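PDB 7KSF: Protease/Reverse transcriptase/ribonuclease H from Eastern chimpanzee simian foamy virus, which probably matures viral polyproteins as an aspartyl protease, copies RNA into DNA as a reverse transcriptase and degrades the RNA of RNA-DNA hybrids as a ribonuclease H. Local coordinates for residues A[609-615]-A[738-743]. The protein carries 1 engineered substitution. Residues are numbered along the deposited sequence; the frame is centred on the assembly and turned at random.
Sequences NAGMGIV and LATQGS
Leu738 points from the helix toward the strand, and its CB packs against the backbone of Gly613, 4.0 Å from that residue's CA. At CG the chain lies anti to the carbonyl carbon and beside the backbone N (chi1 -64°), a turn that carries CD1 along toward the C-terminal part of 609-615. There CD1 meets Val615 CG2 at 3.6 Å, the two side chains crossing at about a right angle, and also approaches Ile614 O. Val615 offers this methyl because CG1, not CG2, takes the place anti to its own backbone N (chi1 176°). The next residue, Ala739, puts its methyl 3.3 Å from Gly613 N, and a CA-H...O contact runs from Ala739 CA to Met612 O at 3.6 Å.

This is the RNase H fold: 610-618 is the second strand of the mixed five-stranded sheet, pairing with 590-597 and 624-634, and the last helix, 727-744, lies against one face. Met612 and Ile614 turn to the other face, where they touch helix 638-654. The calcium ion, bound by Gly596 and Glu642, lies about 5 Å from the side chain of Ala739.

Gly611 and Gly613 bring bare backbone to the helix, and the segment axes close to 5.3 Å, running roughly antiparallel at 149°. Nearer the helix's C-terminal end, Gly611 CA approaches Ser743 N at 3.4 Å, while Ser743 CB packs 3.7 Å from Gly611 N.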
ATOM      1  N   ASN A 609      13.819  -7.530 -46.928  1.00111.43           N
ATOM      2  CA  ASN A 609      14.302  -6.327 -46.266  1.00112.52           C
ATOM      3  C   ASN A 609      13.127  -5.718 -45.515  1.00113.19           C
ATOM      4  O   ASN A 609      11.997  -5.757 -46.000  1.00108.58           O
ATOM      5  CB  ASN A 609      14.893  -5.327 -47.269  1.00109.10           C
ATOM      6  CG  ASN A 609      15.415  -4.070 -46.602  1.00108.07           C
ATOM      7  OD1 ASN A 609      15.218  -2.960 -47.099  1.00105.89           O
ATOM      8  ND2 ASN A 609      16.069  -4.237 -45.461  1.00119.04           N
ATOM      9  N   ALA A 610      13.394  -5.165 -44.331  1.00110.76           N
ATOM     10  CA  ALA A 610      12.338  -4.690 -43.452  1.00106.45           C
ATOM     11  C   ALA A 610      12.638  -3.281 -42.963  1.00105.69           C
ATOM     12  O   ALA A 610      13.779  -2.815 -42.988  1.00105.13           O
ATOM     13  CB  ALA A 610      12.141  -5.621 -42.247  1.00108.79           C
ATOM     14  N   GLY A 611      11.583  -2.607 -42.508  1.00105.81           N
ATOM     15  CA  GLY A 611      11.685  -1.269 -41.960  1.00105.77           C
ATOM     16  C   GLY A 611      10.474  -0.903 -41.126  1.00106.98           C
ATOM     17  O   GLY A 611       9.339  -0.967 -41.609  1.00107.82           O
ATOM     18  N   MET A 612      10.703  -0.520 -39.875  1.00107.52           N
ATOM     19  CA  MET A 612       9.639  -0.198 -38.935  1.00109.01           C
ATOM     20  C   MET A 612       9.632   1.295 -38.640  1.00109.21           C
ATOM     21  O   MET A 612      10.594   2.017 -38.912  1.00108.19           O
ATOM     22  CB  MET A 612       9.802  -1.000 -37.638  1.00111.09           C
ATOM     23  CG  MET A 612      11.029  -0.627 -36.824  1.00108.53           C
ATOM     24  SD  MET A 612      11.304  -1.757 -35.447  1.00109.61           S
ATOM     25  CE  MET A 612      12.627  -0.932 -34.572  1.00106.91           C
ATOM     26  N   GLY A 613       8.518   1.759 -38.080  1.00111.00           N
ATOM     27  CA  GLY A 613       8.367   3.165 -37.763  1.00112.31           C
ATOM     28  C   GLY A 613       7.678   3.391 -36.432  1.00115.47           C
ATOM     29  O   GLY A 613       6.704   2.705 -36.112  1.00133.75           O
ATOM     30  N   ILE A 614       8.175   4.345 -35.649  1.00116.29           N
ATOM     31  CA  ILE A 614       7.657   4.620 -34.315  1.00118.72           C
ATOM     32  C   ILE A 614       7.446   6.122 -34.177  1.00120.04           C
ATOM     33  O   ILE A 614       8.301   6.917 -34.583  1.00125.35           O
ATOM     34  CB  ILE A 614       8.603   4.100 -33.210  1.00123.92           C
ATOM     35  CG1 ILE A 614       8.775   2.577 -33.308  1.00136.24           C
ATOM     36  CG2 ILE A 614       8.088   4.484 -31.833  1.00125.91           C
ATOM     37  CD1 ILE A 614       9.959   2.132 -34.149  1.00113.70           C
ATOM     38  N   VAL A 615       6.304   6.508 -33.606  1.00128.49           N
ATOM     39  CA  VAL A 615       5.949   7.909 -33.405  1.00124.80           C
ATOM     40  C   VAL A 615       5.477   8.087 -31.969  1.00127.56           C
ATOM     41  O   VAL A 615       4.611   7.340 -31.501  1.00128.79           O
ATOM     42  CB  VAL A 615       4.857   8.372 -34.390  1.00125.15           C
ATOM     43  CG1 VAL A 615       4.440   9.802 -34.089  1.00127.39           C
ATOM     44  CG2 VAL A 615       5.337   8.242 -35.826  1.00122.32           C
ATOM     45  N   LEU A 738       6.984   6.435 -41.824  1.00111.07           N
ATOM     46  CA  LEU A 738       8.322   6.186 -41.304  1.00109.77           C
ATOM     47  C   LEU A 738       8.735   4.736 -41.497  1.00108.57           C
ATOM     48  O   LEU A 738       9.882   4.453 -41.859  1.00115.09           O
ATOM     49  CB  LEU A 738       8.393   6.574 -39.829  1.00112.03           C
ATOM     50  CG  LEU A 738       8.173   8.055 -39.526  1.00124.41           C
ATOM     51  CD1 LEU A 738       8.239   8.294 -38.032  1.00136.93           C
ATOM     52  CD2 LEU A 738       9.193   8.918 -40.253  1.00129.04           C
ATOM     53  N   ALA A 739       7.817   3.795 -41.256  1.00109.31           N
ATOM     54  CA  ALA A 739       8.137   2.390 -41.475  1.00108.53           C
ATOM     55  C   ALA A 739       8.486   2.128 -42.931  1.00107.14           C
ATOM     56  O   ALA A 739       9.402   1.352 -43.227  1.00106.51           O
ATOM     57  CB  ALA A 739       6.968   1.508 -41.037  1.00113.24           C
ATOM     58  N   THR A 740       7.775   2.779 -43.852  1.00111.57           N
ATOM     59  CA  THR A 740       8.069   2.603 -45.267  1.00116.43           C
ATOM     60  C   THR A 740       9.438   3.176 -45.618  1.00112.22           C
ATOM     61  O   THR A 740      10.192   2.569 -46.387  1.00114.63           O
ATOM     62  CB  THR A 740       6.971   3.249 -46.115  1.00118.92           C
ATOM     63  OG1 THR A 740       5.692   2.745 -45.704  1.00110.19           O
ATOM     64  CG2 THR A 740       7.173   2.932 -47.589  1.00122.04           C
ATOM     65  N   GLN A 741       9.781   4.337 -45.048  1.00110.03           N
ATOM     66  CA  GLN A 741      11.081   4.944 -45.328  1.00103.26           C
ATOM     67  C   GLN A 741      12.223   4.029 -44.908  1.00103.46           C
ATOM     68  O   GLN A 741      13.194   3.859 -45.655  1.00102.78           O
ATOM     69  CB  GLN A 741      11.197   6.294 -44.620  1.00102.54           C
ATOM     70  CG  GLN A 741      10.284   7.363 -45.176  1.00102.13           C
ATOM     71  CD  GLN A 741      10.519   8.713 -44.539  1.00101.68           C
ATOM     72  OE1 GLN A 741      11.344   8.853 -43.636  1.00101.49           O
ATOM     73  NE2 GLN A 741       9.796   9.720 -45.010  1.00102.31           N
ATOM     74  N   GLY A 742      12.129   3.438 -43.717  1.00104.14           N
ATOM     75  CA  GLY A 742      13.157   2.511 -43.281  1.00103.63           C
ATOM     76  C   GLY A 742      13.212   1.250 -44.116  1.00103.96           C
ATOM     77  O   GLY A 742      14.287   0.672 -44.296  1.00103.69           O
ATOM     78  N   SER A 743      12.067   0.807 -44.643  1.00108.72           N
ATOM     79  CA  SER A 743      12.063  -0.404 -45.454  1.00117.24           C
ATOM     80  C   SER A 743      12.725  -0.179 -46.806  1.00110.97           C
ATOM     81  O   SER A 743      13.177  -1.141 -47.441  1.00105.87           O
ATOM     82  CB  SER A 743      10.631  -0.907 -45.642  1.00116.42           C
ATOM     83  OG  SER A 743      10.612  -2.114 -46.388  1.00111.47           O
TER